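Uncharacterized protein (Bacteroides cellulosilyticus, PDB 5JVK) is a family 39 glycoside hydrolase from a gut symbiont that probably cleaves O-glycosidic bonds in carbohydrate chains. Local coordinates at residues L415-Q421 and L432-G438. Sequence-based numbering, arbitrary orientation.
Sequences LKNYTFQ and LAFGQDG
Thr419 and Gly435 form an antiparallel hydrogen-bonded pair: Thr419 N donates to Gly435 O at 2.7 Å, and Gly435 N returns a bond to Thr419 O at 2.8 Å. Two residues further along, Gln421 N donates to Ala433 O, a straighter bond with 163° at the hydrogen. Between these bonds lies the non-hydrogen-bonded pair Phe420 and Phe434, where Phe434 CA approaches Thr419 O at 3.4 Å in a CA-H...O contact. This is the open end of a beta hairpin, strands 419-425 and 429-436, just after helix 403-415 and beyond the eight-stranded barrel. Water links the side chains at its margin, joining Tyr418 OH to Gln436 OE1, to which it donates. The same OE1 lies in the plane of the tyrosine ring, 3.8 Å from Tyr418 CE1 at the edge. With CG anti to the carbonyl carbon (chi1 -66°), the Tyr418 ring lies alongside the Gly435-Gln436 backbone. Replacing this tyrosine by alanine would probably uncover the backbone here and leave the bridging water without its phenol partner. Phe420 turns its ring edge to a face of Phe434, centroids 5.6 Å apart and planes at 70°, while Leu415 CD2 covers the opposite face. Gln421, its chain bent at chi2, packs CG over Gly435, 3.6 Å from its N, where a beta carbon would crowd it. Arg365 of helix 350-366 binds Tyr418 O and touches Phe434, tying the hairpin to the barrel's helical layer. Backbone bonds thus set the register, the apolar side of Leu415, Phe420 and Phe434 packs against that helix, and water joins Tyr418 to Gln436 at the polar margin.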
loop_
_atom_site.group_PDB
_atom_site.type_symbol
_atom_site.label_atom_id
_atom_site.label_comp_id
_atom_site.label_asym_id
_atom_site.label_seq_id
_atom_site.Cartn_x
_atom_site.Cartn_y
_atom_site.Cartn_z
ATOM N N LEU A 415 -4.359 3.433 13.161
ATOM C CA LEU A 415 -4.555 4.735 12.489
ATOM C C LEU A 415 -6.024 5.081 12.277
ATOM O O LEU A 415 -6.454 6.188 12.596
ATOM C CB LEU A 415 -3.859 4.776 11.118
ATOM C CG LEU A 415 -2.391 5.203 11.059
ATOM C CD1 LEU A 415 -1.802 4.890 9.690
ATOM C CD2 LEU A 415 -2.243 6.686 11.377
ATOM N N LYS A 416 -6.770 4.126 11.726
ATOM C CA LYS A 416 -8.160 4.335 11.322
ATOM C C LYS A 416 -8.265 5.627 10.486
ATOM O O LYS A 416 -7.555 5.761 9.490
ATOM C CB LYS A 416 -9.087 4.335 12.547
ATOM C CG LYS A 416 -9.060 3.081 13.405
ATOM C CD LYS A 416 -10.116 3.187 14.499
ATOM C CE LYS A 416 -10.202 1.942 15.362
ATOM N NZ LYS A 416 -9.129 1.907 16.391
ATOM N N ASN A 417 -9.111 6.577 10.893
ATOM C CA ASN A 417 -9.165 7.893 10.276
ATOM C C ASN A 417 -8.914 8.991 11.306
ATOM O O ASN A 417 -9.440 10.100 11.188
ATOM C CB ASN A 417 -10.514 8.055 9.589
ATOM C CG ASN A 417 -10.620 7.199 8.353
ATOM O OD1 ASN A 417 -11.339 6.202 8.317
ATOM N ND2 ASN A 417 -9.868 7.572 7.336
ATOM N N TYR A 418 -8.082 8.679 12.299
ATOM C CA TYR A 418 -7.698 9.645 13.326
ATOM C C TYR A 418 -6.762 10.698 12.732
ATOM O O TYR A 418 -5.944 10.388 11.867
ATOM C CB TYR A 418 -7.001 8.944 14.502
ATOM C CG TYR A 418 -7.872 7.997 15.308
ATOM C CD1 TYR A 418 -9.122 8.397 15.786
ATOM C CD2 TYR A 418 -7.428 6.712 15.630
ATOM C CE1 TYR A 418 -9.914 7.537 16.538
ATOM C CE2 TYR A 418 -8.210 5.846 16.384
ATOM C CZ TYR A 418 -9.452 6.261 16.836
ATOM O OH TYR A 418 -10.234 5.407 17.580
ATOM N N THR A 419 -6.891 11.936 13.200
ATOM C CA THR A 419 -6.042 13.032 12.742
ATOM C C THR A 419 -4.875 13.252 13.707
ATOM O O THR A 419 -4.948 12.904 14.891
ATOM C CB THR A 419 -6.847 14.332 12.584
ATOM O OG1 THR A 419 -7.465 14.676 13.828
ATOM C CG2 THR A 419 -7.920 14.166 11.520
ATOM N N PHE A 420 -3.802 13.838 13.183
ATOM C CA PHE A 420 -2.578 14.064 13.949
ATOM C C PHE A 420 -2.781 15.150 15.006
ATOM O O PHE A 420 -3.341 16.203 14.712
ATOM C CB PHE A 420 -1.431 14.438 13.007
ATOM C CG PHE A 420 -0.176 14.857 13.716
ATOM C CD1 PHE A 420 0.596 13.921 14.395
ATOM C CD2 PHE A 420 0.228 16.191 13.716
ATOM C CE1 PHE A 420 1.750 14.308 15.058
ATOM C CE2 PHE A 420 1.380 16.582 14.377
ATOM C CZ PHE A 420 2.142 15.638 15.044
ATOM N N GLN A 421 -2.316 14.880 16.226
ATOM C CA GLN A 421 -2.492 15.781 17.367
ATOM C C GLN A 421 -1.222 16.556 17.694
ATOM O O GLN A 421 -1.231 17.786 17.702
ATOM C CB GLN A 421 -2.918 14.992 18.609
ATOM C CG GLN A 421 -4.266 14.301 18.486
ATOM C CD GLN A 421 -5.427 15.280 18.390
ATOM O OE1 GLN A 421 -5.505 16.242 19.153
ATOM N NE2 GLN A 421 -6.337 15.035 17.448
ATOM N N LEU A 432 4.633 10.303 18.571
ATOM C CA LEU A 432 3.603 11.081 17.886
ATOM C C LEU A 432 2.232 10.713 18.433
ATOM O O LEU A 432 1.981 9.547 18.719
ATOM C CB LEU A 432 3.635 10.785 16.384
ATOM C CG LEU A 432 4.986 10.795 15.668
ATOM C CD1 LEU A 432 4.831 10.257 14.255
ATOM C CD2 LEU A 432 5.573 12.197 15.655
ATOM N N ALA A 433 1.354 11.709 18.562
ATOM C CA ALA A 433 -0.014 11.510 19.057
ATOM C C ALA A 433 -1.029 11.703 17.932
ATOM O O ALA A 433 -0.921 12.644 17.145
ATOM C CB ALA A 433 -0.305 12.476 20.191
ATOM N N PHE A 434 -2.006 10.805 17.864
ATOM C CA PHE A 434 -3.113 10.900 16.916
ATOM C C PHE A 434 -4.417 10.835 17.692
ATOM O O PHE A 434 -4.436 10.416 18.852
ATOM C CB PHE A 434 -3.048 9.763 15.900
ATOM C CG PHE A 434 -1.866 9.842 14.983
ATOM C CD1 PHE A 434 -1.980 10.423 13.727
ATOM C CD2 PHE A 434 -0.632 9.345 15.378
ATOM C CE1 PHE A 434 -0.886 10.503 12.878
ATOM C CE2 PHE A 434 0.466 9.419 14.535
ATOM C CZ PHE A 434 0.338 9.998 13.282
ATOM N N GLY A 435 -5.509 11.246 17.059
ATOM C CA GLY A 435 -6.778 11.327 17.758
ATOM C C GLY A 435 -7.980 11.759 16.953
ATOM O O GLY A 435 -7.930 11.852 15.728
ATOM N N GLN A 436 -9.061 12.026 17.680
ATOM C CA GLN A 436 -10.369 12.320 17.106
ATOM C C GLN A 436 -10.937 13.572 17.764
ATOM O O GLN A 436 -10.983 13.657 18.994
ATOM C CB GLN A 436 -11.301 11.134 17.355
ATOM C CG GLN A 436 -12.569 11.123 16.517
ATOM C CD GLN A 436 -13.382 9.849 16.708
ATOM O OE1 GLN A 436 -13.203 9.112 17.687
ATOM N NE2 GLN A 436 -14.286 9.583 15.769
ATOM N N ASP A 437 -11.330 14.546 16.941
ATOM C CA ASP A 437 -12.069 15.737 17.388
ATOM C C ASP A 437 -11.453 16.430 18.621
ATOM O O ASP A 437 -12.169 16.865 19.526
ATOM C CB ASP A 437 -13.552 15.361 17.623
ATOM C CG ASP A 437 -14.251 14.829 16.350
ATOM O OD1 ASP A 437 -13.648 14.866 15.251
ATOM O OD2 ASP A 437 -15.416 14.371 16.452
ATOM N N GLY A 438 -10.122 16.517 18.646
ATOM C CA GLY A 438 -9.383 17.182 19.733
ATOM C C GLY A 438 -8.805 16.301 20.838
ATOM O O GLY A 438 -7.938 16.758 21.584
HETATM O O HOH W 1 -12.268 6.716 19.341
HETATM O O HOH W 2 -10.675 14.363 13.613
#